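Local coordinates for protein Ceg4 (Legionella pneumophila subsp. pneumophila, PDB 6AOK) that acts as a phosphotyrosine phosphatase of the HAD-like class, a magnesium-binding bacterial effector that attenuates activation of eukaryotic MAPK pathways, at residues M10-D20 with D104-N114; V23-T34 with D86-F97. All coordinates share one frame; numbering follows the deposited sequence. Where two conformers were deposited one is given.

Contact 1: residues M10-D20 with D104-N114; sequences MPKVIIFTDFD and DDVTVNIVTKN. With MG (magnesium ion), chain B.
Strands 13-17 and 106-111 run parallel, their axes 11° apart in direction and approaching to 4.7 Å, paired from Val13 with Val106 to Thr17 with Ile110 in the central parallel sheet of a HAD-like α/β fold. Backbone bonds alternate along the ladder, from Val13 N to Asp105 O up to Val111 N to Thr17 O. Midway, Ile15 O accepts twice from one residue: Asn109 N and, at 3.2 Å, Asn109 ND2 reach it from opposite faces of its carbonyl plane. With CG anti to the carbonyl carbon (chi1 -56°), the Asn109 amide lies beside the Phe16 ring, planes 15° apart, while its OD1 takes a bond from Arg151. On the other sheet face Ile15 CD1 rests on Val106 CG1 at 3.7 Å, under helix 91-100. At the start of the ladder Lys12 NZ forms a salt bridge with Asp105 OD1, 2.7 Å away, through the anti lone pair.

Beyond the C-terminal strand ends lies the magnesium site, reached by Asp18 OD2 and Asp20 O, each at 2.0 Å, with three waters and Asp167; Lys144 pairs with Asp18 OD1. The Asp20 carboxylate turns instead to the neighbouring loop, where Asn114 ND2 meets the syn lone pair of Asp20 OD2 at 2.9 Å, the bond lying in the amide plane.

Contact 2: residues V23-T34 with D86-F97; sequences VTGKSGNETVFT and DFLMSPEAVAFF
Val23 packs its methyls alongside Met89, a selenomethionine, and against the Phe97 ring, where the loop after strand 13-17 of this HAD-like phosphatase domain meets the N-terminal end of helix 91-100. With CG1 anti to the backbone N (chi1 176°), that methyl lies beside the Met89 chain; Met89 was modelled in two conformers, so the short 3.2 Å from Val23 CG1 to Met89 CG is doubtful. Val23 CG2 reaches the Phe97 ring at CZ, 3.7 Å away, and Val23 CG1 also comes near that ring, 4.0 Å from Phe97 CE2.

Next along the loop one backbone bond joins the two segments: Gly25 N donates to Asp86 O at 2.8 Å, in the carbonyl plane but with a bent N-H angle of 135°. The chain of Lys26, folded at chi2 and chi4, brings NZ back over Asp86 to form a salt bridge with Asp86 OD1 at 2.8 Å. Farther on, Phe87 points its ring at the 31-34 turn: Thr34 OG1 stands at the ring edge, 3.5 Å from Phe87 CE2, and Thr34 CB lies in the ring plane.

A second shell sets these groups in place. Thr34 OG1 donates to Thr31 O and also caps the helix that follows by accepting from Tyr37 N, which fixes the hydroxyl beside the ring. Tyr71 and Tyr118 pack on Phe87, and Phe123 meets Phe97 edge-to-face. A water joins Val23 O to Ser90 N, and Ser90, the N-cap of helix 91-100, accepts at OG from Ala93 N over 3.1 Å.

The centres of the two contacts lie about 16 Å apart, and the chain passes through them in the order 10-20, 23-34, 86-97, 104-114, so contact 2 is made entirely by residues between the two strands of contact 1. The loop after strand 13-17 leads from one contact to the other, and strand 106-111 is the next element after helix 91-100. They touch where Phe19 O and Thr24 N stand 3.2 Å apart, probably hydrogen-bonded, and where Asp20 CB packs against Gly28 N. Contact 1 thus forms the middle of the sheet and carries two magnesium ligands, while contact 2 anchors the loop leaving that metal site to the helical part of the domain.

Contact 1: residues M10-D20 with D104-N114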
loop_
_atom_site.group_PDB
_atom_site.type_symbol
_atom_site.label_atom_id
_atom_site.label_comp_id
_atom_site.label_asym_id
_atom_site.label_seq_id
_atom_site.Cartn_x
_atom_site.Cartn_y
_atom_site.Cartn_z
HETATM N N MSE A 10 20.929 -1.767 -12.711
HETATM C CA MSE A 10 19.836 -2.590 -12.327
HETATM C C MSE A 10 18.525 -1.960 -12.792
HETATM O O MSE A 10 18.425 -0.738 -12.920
HETATM C CB MSE A 10 19.916 -2.828 -10.825
HETATM C CG MSE A 10 20.971 -3.870 -10.547
HETATM SE SE MSE A 10 20.428 -5.154 -9.265
HETATM C CE MSE A 10 20.945 -4.197 -7.637
ATOM N N PRO A 11 17.546 -2.813 -13.101
ATOM C CA PRO A 11 16.209 -2.324 -13.458
ATOM C C PRO A 11 15.601 -1.527 -12.306
ATOM O O PRO A 11 15.999 -1.662 -11.148
ATOM C CB PRO A 11 15.413 -3.616 -13.688
ATOM C CG PRO A 11 16.418 -4.722 -13.792
ATOM C CD PRO A 11 17.583 -4.282 -12.972
ATOM N N LYS A 12 14.612 -0.695 -12.633
ATOM C CA LYS A 12 13.868 0.057 -11.627
ATOM C C LYS A 12 12.385 -0.189 -11.805
ATOM O O LYS A 12 11.885 -0.191 -12.926
ATOM C CB LYS A 12 14.135 1.545 -11.753
ATOM C CG LYS A 12 15.620 1.929 -11.453
ATOM C CD LYS A 12 15.926 1.824 -9.950
ATOM C CE LYS A 12 17.379 2.134 -9.658
ATOM N NZ LYS A 12 17.581 2.236 -8.176
ATOM N N VAL A 13 11.690 -0.378 -10.705
ATOM C CA VAL A 13 10.241 -0.553 -10.696
ATOM C C VAL A 13 9.663 0.472 -9.747
ATOM O O VAL A 13 10.233 0.739 -8.674
ATOM C CB VAL A 13 9.826 -1.971 -10.258
ATOM C CG1 VAL A 13 8.358 -2.130 -10.299
ATOM C CG2 VAL A 13 10.536 -3.030 -11.096
ATOM N N ILE A 14 8.544 1.054 -10.147
ATOM C CA ILE A 14 7.788 1.957 -9.292
ATOM C C ILE A 14 6.392 1.384 -9.170
ATOM O O ILE A 14 5.807 0.981 -10.165
ATOM C CB ILE A 14 7.723 3.383 -9.852
ATOM C CG1 ILE A 14 9.135 3.906 -10.045
ATOM C CG2 ILE A 14 6.862 4.324 -8.869
ATOM C CD1 ILE A 14 9.178 5.144 -10.908
ATOM N N ILE A 15 5.883 1.328 -7.950
ATOM C CA ILE A 15 4.550 0.834 -7.681
ATOM C C ILE A 15 3.701 2.002 -7.199
ATOM O O ILE A 15 4.094 2.724 -6.278
ATOM C CB ILE A 15 4.581 -0.301 -6.642
ATOM C CG1 ILE A 15 5.383 -1.476 -7.194
ATOM C CG2 ILE A 15 3.144 -0.733 -6.282
ATOM C CD1 ILE A 15 5.746 -2.425 -6.141
ATOM N N PHE A 16 2.515 2.137 -7.769
ATOM C CA PHE A 16 1.500 3.021 -7.221
ATOM C C PHE A 16 0.346 2.114 -6.897
ATOM O O PHE A 16 -0.332 1.650 -7.825
ATOM C CB PHE A 16 1.071 4.094 -8.226
ATOM C CG PHE A 16 2.144 5.093 -8.506
ATOM C CD1 PHE A 16 2.913 5.001 -9.665
ATOM C CD2 PHE A 16 2.418 6.085 -7.609
ATOM C CE1 PHE A 16 3.908 5.931 -9.922
ATOM C CE2 PHE A 16 3.441 6.964 -7.820
ATOM C CZ PHE A 16 4.188 6.879 -8.992
ATOM N N THR A 17 0.092 1.887 -5.596
ATOM C CA THR A 17 -0.955 0.951 -5.215
ATOM C C THR A 17 -1.904 1.634 -4.235
ATOM O O THR A 17 -1.480 2.368 -3.334
ATOM C CB THR A 17 -0.370 -0.334 -4.593
ATOM O OG1 THR A 17 -1.433 -1.214 -4.257
ATOM C CG2 THR A 17 0.395 -0.016 -3.336
ATOM N N ASP A 18 -3.187 1.420 -4.443
ATOM C CA ASP A 18 -4.198 1.723 -3.441
ATOM C C ASP A 18 -3.971 0.867 -2.182
ATOM O O ASP A 18 -3.243 -0.133 -2.204
ATOM C CB ASP A 18 -5.589 1.456 -4.061
ATOM C CG ASP A 18 -6.726 1.779 -3.107
ATOM O OD1 ASP A 18 -6.697 2.867 -2.459
ATOM O OD2 ASP A 18 -7.653 0.945 -3.027
ATOM N N PHE A 19 -4.578 1.285 -1.063
ATOM C CA PHE A 19 -4.510 0.465 0.145
ATOM C C PHE A 19 -5.816 -0.295 0.378
ATOM O O PHE A 19 -5.858 -1.519 0.176
ATOM C CB PHE A 19 -4.103 1.323 1.377
ATOM C CG PHE A 19 -3.950 0.511 2.637
ATOM C CD1 PHE A 19 -2.826 -0.299 2.824
ATOM C CD2 PHE A 19 -4.922 0.562 3.640
ATOM C CE1 PHE A 19 -2.679 -1.062 3.967
ATOM C CE2 PHE A 19 -4.774 -0.216 4.796
ATOM C CZ PHE A 19 -3.653 -1.014 4.955
ATOM N N ASP A 20 -6.896 0.392 0.779
ATOM C CA ASP A 20 -8.126 -0.294 1.197
ATOM C C ASP A 20 -8.799 -0.948 0.007
ATOM O O ASP A 20 -9.180 -0.241 -0.946
ATOM C CB ASP A 20 -9.112 0.691 1.822
ATOM C CG ASP A 20 -8.583 1.346 3.063
ATOM O OD1 ASP A 20 -8.326 0.648 4.092
ATOM O OD2 ASP A 20 -8.387 2.579 2.998
ATOM N N ASP A 104 15.796 -2.219 -2.977
ATOM C CA ASP A 104 16.061 -0.829 -3.132
ATOM C C ASP A 104 15.719 -0.329 -4.510
ATOM O O ASP A 104 15.529 0.822 -4.671
ATOM C CB ASP A 104 17.537 -0.558 -2.841
ATOM C CG ASP A 104 17.790 -0.367 -1.346
ATOM O OD1 ASP A 104 17.454 0.691 -0.795
ATOM O OD2 ASP A 104 18.259 -1.342 -0.733
ATOM N N ASP A 105 15.725 -1.212 -5.494
ATOM C CA ASP A 105 15.373 -0.823 -6.847
ATOM C C ASP A 105 13.881 -0.803 -7.108
ATOM O O ASP A 105 13.502 -0.560 -8.255
ATOM C CB ASP A 105 16.061 -1.759 -7.813
ATOM C CG ASP A 105 17.575 -1.579 -7.777
ATOM O OD1 ASP A 105 18.011 -0.398 -7.740
ATOM O OD2 ASP A 105 18.310 -2.592 -7.743
ATOM N N VAL A 106 13.044 -1.050 -6.094
ATOM C CA VAL A 106 11.593 -0.981 -6.205
ATOM C C VAL A 106 11.107 0.145 -5.306
ATOM O O VAL A 106 11.377 0.138 -4.099
ATOM C CB VAL A 106 10.923 -2.300 -5.795
ATOM C CG1 VAL A 106 9.405 -2.134 -5.918
ATOM C CG2 VAL A 106 11.401 -3.402 -6.692
ATOM N N THR A 107 10.410 1.116 -5.872
ATOM C CA THR A 107 9.839 2.193 -5.072
ATOM C C THR A 107 8.352 1.939 -4.865
ATOM O O THR A 107 7.601 1.795 -5.828
ATOM C CB THR A 107 10.071 3.544 -5.742
ATOM O OG1 THR A 107 11.487 3.749 -5.878
ATOM C CG2 THR A 107 9.469 4.654 -4.888
ATOM N N VAL A 108 7.930 1.868 -3.608
ATOM C CA VAL A 108 6.563 1.515 -3.253
ATOM C C VAL A 108 5.842 2.770 -2.785
ATOM O O VAL A 108 6.164 3.320 -1.723
ATOM C CB VAL A 108 6.519 0.447 -2.164
ATOM C CG1 VAL A 108 5.108 0.020 -1.968
ATOM C CG2 VAL A 108 7.344 -0.728 -2.620
ATOM N N ASN A 109 4.862 3.214 -3.572
ATOM C CA ASN A 109 4.016 4.348 -3.229
ATOM C C ASN A 109 2.622 3.812 -2.985
ATOM O O ASN A 109 2.007 3.252 -3.893
ATOM C CB ASN A 109 3.944 5.376 -4.348
ATOM C CG ASN A 109 5.320 5.885 -4.766
ATOM O OD1 ASN A 109 5.925 6.723 -4.060
ATOM N ND2 ASN A 109 5.833 5.395 -5.910
ATOM N N ILE A 110 2.090 4.085 -1.817
ATOM C CA ILE A 110 0.690 3.813 -1.533
ATOM C C ILE A 110 -0.074 5.127 -1.665
ATOM O O ILE A 110 0.287 6.130 -1.046
ATOM C CB ILE A 110 0.522 3.220 -0.133
ATOM C CG1 ILE A 110 1.283 1.887 -0.041
ATOM C CG2 ILE A 110 -1.019 3.047 0.162
ATOM C CD1 ILE A 110 1.252 1.269 1.392
ATOM N N VAL A 111 -1.099 5.143 -2.497
ATOM C CA VAL A 111 -1.843 6.362 -2.784
ATOM C C VAL A 111 -3.264 6.131 -2.302
ATOM O O VAL A 111 -3.932 5.202 -2.764
ATOM C CB VAL A 111 -1.823 6.675 -4.288
ATOM C CG1 VAL A 111 -2.392 8.049 -4.564
ATOM C CG2 VAL A 111 -0.338 6.498 -4.903
ATOM N N THR A 112 -3.730 6.967 -1.387
ATOM C CA THR A 112 -4.846 6.517 -0.587
ATOM C C THR A 112 -5.693 7.703 -0.126
ATOM O O THR A 112 -5.206 8.827 -0.017
ATOM C CB THR A 112 -4.270 5.737 0.623
ATOM O OG1 THR A 112 -5.331 5.144 1.314
ATOM C CG2 THR A 112 -3.494 6.659 1.585
ATOM N N LYS A 113 -6.935 7.450 0.194
ATOM C CA LYS A 113 -7.716 8.426 0.952
ATOM C C LYS A 113 -7.790 8.042 2.427
ATOM O O LYS A 113 -8.519 8.701 3.207
ATOM C CB LYS A 113 -9.131 8.576 0.385
ATOM C CG LYS A 113 -9.167 9.111 -1.052
ATOM C CD LYS A 113 -10.518 8.848 -1.747
ATOM C CE LYS A 113 -10.201 8.920 -3.261
ATOM N NZ LYS A 113 -11.357 8.687 -4.119
ATOM N N ASN A 114 -7.099 6.962 2.805
ATOM C CA ASN A 114 -6.876 6.614 4.212
ATOM C C ASN A 114 -5.704 7.440 4.744
ATOM O O ASN A 114 -5.354 8.492 4.174
ATOM C CB ASN A 114 -6.620 5.111 4.365
ATOM C CG ASN A 114 -7.053 4.552 5.717
ATOM O OD1 ASN A 114 -6.714 5.115 6.771
ATOM N ND2 ASN A 114 -7.787 3.407 5.702
HETATM MG MG MG B . -9.567 0.985 -2.520
HETATM O O HOH W 1 12.690 2.575 -8.045
HETATM O O HOH W 2 -6.856 3.302 0.174
HETATM O O HOH W 3 -9.540 2.654 -1.336
HETATM O O HOH W 4 -9.824 2.389 -4.066
HETATM O O HOH W 5 -11.639 0.733 -2.194
#

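Contact 2: residues V23-T34 with D86-F97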
loop_
_atom_site.group_PDB
_atom_site.type_symbol
_atom_site.label_atom_id
_atom_site.label_comp_id
_atom_site.label_asym_id
_atom_site.label_seq_id
_atom_site.Cartn_x
_atom_site.Cartn_y
_atom_site.Cartn_z
ATOM N N VAL A 23 -4.686 -3.669 -1.273
ATOM C CA VAL A 23 -3.843 -4.409 -0.340
ATOM C C VAL A 23 -4.707 -5.146 0.705
ATOM O O VAL A 23 -4.430 -6.296 1.051
ATOM C CB VAL A 23 -2.830 -3.439 0.313
ATOM C CG1 VAL A 23 -2.017 -4.134 1.345
ATOM C CG2 VAL A 23 -1.844 -2.799 -0.726
ATOM N N THR A 24 -5.776 -4.517 1.209
ATOM C CA THR A 24 -6.688 -5.190 2.132
ATOM C C THR A 24 -7.849 -5.766 1.373
ATOM O O THR A 24 -8.021 -5.501 0.191
ATOM C CB THR A 24 -7.243 -4.252 3.220
ATOM O OG1 THR A 24 -8.279 -3.425 2.646
ATOM C CG2 THR A 24 -6.190 -3.438 3.819
ATOM N N GLY A 25 -8.710 -6.517 2.080
ATOM C CA GLY A 25 -9.887 -7.017 1.380
ATOM C C GLY A 25 -11.182 -6.233 1.578
ATOM O O GLY A 25 -12.247 -6.728 1.210
ATOM N N LYS A 26 -11.137 -5.021 2.140
ATOM C CA LYS A 26 -12.336 -4.233 2.398
ATOM C C LYS A 26 -12.128 -2.858 1.789
ATOM O O LYS A 26 -11.088 -2.241 2.020
ATOM C CB LYS A 26 -12.609 -4.088 3.907
ATOM C CG LYS A 26 -13.315 -5.248 4.509
ATOM C CD LYS A 26 -14.747 -5.356 3.962
ATOM C CE LYS A 26 -15.536 -6.508 4.600
ATOM N NZ LYS A 26 -14.989 -7.858 4.227
ATOM N N SER A 27 -13.140 -2.348 1.102
ATOM C CA SER A 27 -13.061 -1.006 0.529
ATOM C C SER A 27 -12.990 0.081 1.612
ATOM O O SER A 27 -13.362 -0.119 2.786
ATOM C CB SER A 27 -14.270 -0.753 -0.377
ATOM O OG SER A 27 -15.402 -0.502 0.431
ATOM N N GLY A 28 -12.518 1.264 1.205
ATOM C CA GLY A 28 -12.343 2.353 2.170
ATOM C C GLY A 28 -13.595 2.687 2.954
ATOM O O GLY A 28 -13.565 2.801 4.186
ATOM N N ASN A 29 -14.733 2.847 2.264
ATOM C CA ASN A 29 -15.900 3.245 3.042
ATOM C C ASN A 29 -16.524 2.084 3.812
ATOM O O ASN A 29 -17.404 2.318 4.658
ATOM C CB ASN A 29 -16.925 3.982 2.134
ATOM C CG ASN A 29 -17.799 3.074 1.340
ATOM O OD1 ASN A 29 -17.504 1.895 1.173
ATOM N ND2 ASN A 29 -18.897 3.646 0.779
ATOM N N GLU A 30 -16.078 0.846 3.591
ATOM C CA GLU A 30 -16.429 -0.245 4.499
ATOM C C GLU A 30 -15.425 -0.437 5.647
ATOM O O GLU A 30 -15.587 -1.367 6.450
ATOM C CB GLU A 30 -16.569 -1.571 3.704
ATOM C CG GLU A 30 -17.750 -1.486 2.738
ATOM C CD GLU A 30 -17.873 -2.670 1.797
ATOM O OE1 GLU A 30 -17.289 -3.754 2.056
ATOM O OE2 GLU A 30 -18.573 -2.493 0.766
ATOM N N THR A 31 -14.394 0.401 5.738
ATOM C CA THR A 31 -13.332 0.303 6.733
ATOM C C THR A 31 -13.406 1.414 7.760
ATOM O O THR A 31 -13.413 1.149 8.970
ATOM C CB THR A 31 -11.956 0.353 6.038
ATOM O OG1 THR A 31 -11.821 -0.787 5.190
ATOM C CG2 THR A 31 -10.827 0.341 7.002
ATOM N N VAL A 32 -13.451 2.671 7.296
ATOM C CA VAL A 32 -13.072 3.761 8.192
ATOM C C VAL A 32 -14.199 4.196 9.092
ATOM O O VAL A 32 -13.941 4.947 10.038
ATOM C CB VAL A 32 -12.522 4.987 7.434
ATOM C CG1 VAL A 32 -11.234 4.585 6.636
ATOM C CG2 VAL A 32 -13.613 5.636 6.541
ATOM N N PHE A 33 -15.419 3.724 8.853
ATOM C CA PHE A 33 -16.555 4.046 9.715
ATOM C C PHE A 33 -16.929 2.912 10.659
ATOM O O PHE A 33 -17.927 3.026 11.384
ATOM C CB PHE A 33 -17.752 4.441 8.834
ATOM C CG PHE A 33 -17.400 5.538 7.804
ATOM C CD1 PHE A 33 -17.117 6.844 8.238
ATOM C CD2 PHE A 33 -17.316 5.261 6.459
ATOM C CE1 PHE A 33 -16.763 7.872 7.307
ATOM C CE2 PHE A 33 -16.980 6.276 5.523
ATOM C CZ PHE A 33 -16.706 7.549 5.946
ATOM N N THR A 34 -16.157 1.830 10.677
ATOM C CA THR A 34 -16.440 0.717 11.571
ATOM C C THR A 34 -16.063 1.075 13.003
ATOM O O THR A 34 -15.203 1.934 13.246
ATOM C CB THR A 34 -15.655 -0.536 11.147
ATOM O OG1 THR A 34 -14.237 -0.264 11.233
ATOM C CG2 THR A 34 -16.016 -0.937 9.751
ATOM N N ASP A 86 -10.631 -9.586 6.640
ATOM C CA ASP A 86 -10.560 -8.768 5.423
ATOM C C ASP A 86 -10.078 -7.344 5.677
ATOM O O ASP A 86 -9.664 -6.680 4.716
ATOM C CB ASP A 86 -11.926 -8.714 4.723
ATOM C CG ASP A 86 -12.307 -10.032 4.072
ATOM O OD1 ASP A 86 -13.438 -10.131 3.553
ATOM O OD2 ASP A 86 -11.485 -10.980 4.075
ATOM N N PHE A 87 -10.098 -6.858 6.931
ATOM C CA PHE A 87 -9.393 -5.612 7.241
ATOM C C PHE A 87 -7.898 -5.697 7.004
ATOM O O PHE A 87 -7.238 -4.662 6.838
ATOM C CB PHE A 87 -9.537 -5.248 8.703
ATOM C CG PHE A 87 -10.817 -4.577 9.057
ATOM C CD1 PHE A 87 -11.998 -5.307 9.131
ATOM C CD2 PHE A 87 -10.833 -3.219 9.391
ATOM C CE1 PHE A 87 -13.182 -4.703 9.498
ATOM C CE2 PHE A 87 -12.033 -2.603 9.777
ATOM C CZ PHE A 87 -13.200 -3.351 9.839
ATOM N N LEU A 88 -7.340 -6.898 7.023
ATOM C CA LEU A 88 -5.901 -7.085 6.970
ATOM C C LEU A 88 -5.435 -7.373 5.538
ATOM O O LEU A 88 -6.239 -7.620 4.631
ATOM C CB LEU A 88 -5.494 -8.228 7.908
ATOM C CG LEU A 88 -5.920 -8.120 9.367
ATOM C CD1 LEU A 88 -5.488 -9.386 10.062
ATOM C CD2 LEU A 88 -5.193 -6.939 9.946
HETATM N N MSE A 89 -4.125 -7.332 5.339
HETATM C CA MSE A 89 -3.501 -7.772 4.079
HETATM C C MSE A 89 -3.599 -9.261 3.952
HETATM O O MSE A 89 -3.425 -9.946 4.942
HETATM C CB MSE A 89 -2.012 -7.455 4.044
HETATM C CG MSE A 89 -1.644 -6.079 3.896
HETATM SE SE MSE A 89 0.261 -6.093 3.512
HETATM C CE MSE A 89 0.844 -5.689 5.345
ATOM N N SER A 90 -3.802 -9.797 2.748
ATOM C CA SER A 90 -3.732 -11.239 2.582
ATOM C C SER A 90 -2.287 -11.726 2.766
ATOM O O SER A 90 -1.338 -10.967 2.608
ATOM C CB SER A 90 -4.227 -11.654 1.190
ATOM O OG SER A 90 -3.392 -11.092 0.188
ATOM N N PRO A 91 -2.110 -13.000 3.082
ATOM C CA PRO A 91 -0.758 -13.557 3.167
ATOM C C PRO A 91 0.036 -13.378 1.890
ATOM O O PRO A 91 1.268 -13.220 1.956
ATOM C CB PRO A 91 -1.015 -15.050 3.433
ATOM C CG PRO A 91 -2.411 -15.111 4.019
ATOM C CD PRO A 91 -3.166 -13.994 3.363
ATOM N N GLU A 92 -0.631 -13.457 0.720
ATOM C CA GLU A 92 0.048 -13.197 -0.547
ATOM C C GLU A 92 0.492 -11.739 -0.612
ATOM O O GLU A 92 1.630 -11.440 -1.006
ATOM C CB GLU A 92 -0.857 -13.528 -1.730
ATOM C CG GLU A 92 -1.192 -15.019 -1.925
ATOM C CD GLU A 92 -2.353 -15.484 -1.060
ATOM O OE1 GLU A 92 -2.853 -14.729 -0.193
ATOM O OE2 GLU A 92 -2.781 -16.641 -1.257
ATOM N N ALA A 93 -0.361 -10.818 -0.184
ATOM C CA ALA A 93 0.064 -9.417 -0.183
ATOM C C ALA A 93 1.220 -9.191 0.783
ATOM O O ALA A 93 2.161 -8.439 0.476
ATOM C CB ALA A 93 -1.099 -8.505 0.186
ATOM N N VAL A 94 1.147 -9.806 1.972
ATOM C CA VAL A 94 2.252 -9.724 2.932
ATOM C C VAL A 94 3.560 -10.176 2.293
ATOM O O VAL A 94 4.589 -9.508 2.417
ATOM C CB VAL A 94 1.925 -10.553 4.183
ATOM C CG1 VAL A 94 3.191 -10.790 5.015
ATOM C CG2 VAL A 94 0.855 -9.848 5.012
ATOM N N ALA A 95 3.549 -11.324 1.601
ATOM C CA ALA A 95 4.786 -11.805 0.989
ATOM C C ALA A 95 5.287 -10.841 -0.095
ATOM O O ALA A 95 6.505 -10.636 -0.253
ATOM C CB ALA A 95 4.586 -13.213 0.409
ATOM N N PHE A 96 4.374 -10.279 -0.880
ATOM C CA PHE A 96 4.765 -9.303 -1.893
ATOM C C PHE A 96 5.488 -8.103 -1.282
ATOM O O PHE A 96 6.581 -7.722 -1.742
ATOM C CB PHE A 96 3.538 -8.807 -2.643
ATOM C CG PHE A 96 3.847 -7.768 -3.689
ATOM C CD1 PHE A 96 4.234 -8.132 -4.966
ATOM C CD2 PHE A 96 3.725 -6.407 -3.389
ATOM C CE1 PHE A 96 4.477 -7.136 -5.934
ATOM C CE2 PHE A 96 3.997 -5.455 -4.313
ATOM C CZ PHE A 96 4.358 -5.810 -5.595
ATOM N N PHE A 97 4.890 -7.492 -0.246
ATOM C CA PHE A 97 5.516 -6.330 0.380
ATOM C C PHE A 97 6.809 -6.657 1.106
ATOM O O PHE A 97 7.722 -5.827 1.108
ATOM C CB PHE A 97 4.501 -5.631 1.292
ATOM C CG PHE A 97 3.519 -4.875 0.486
ATOM C CD1 PHE A 97 3.908 -3.701 -0.141
ATOM C CD2 PHE A 97 2.269 -5.388 0.213
ATOM C CE1 PHE A 97 3.038 -3.015 -0.975
ATOM C CE2 PHE A 97 1.374 -4.710 -0.641
ATOM C CZ PHE A 97 1.775 -3.515 -1.240
HETATM O O HOH W 6 -4.633 -8.625 0.164
#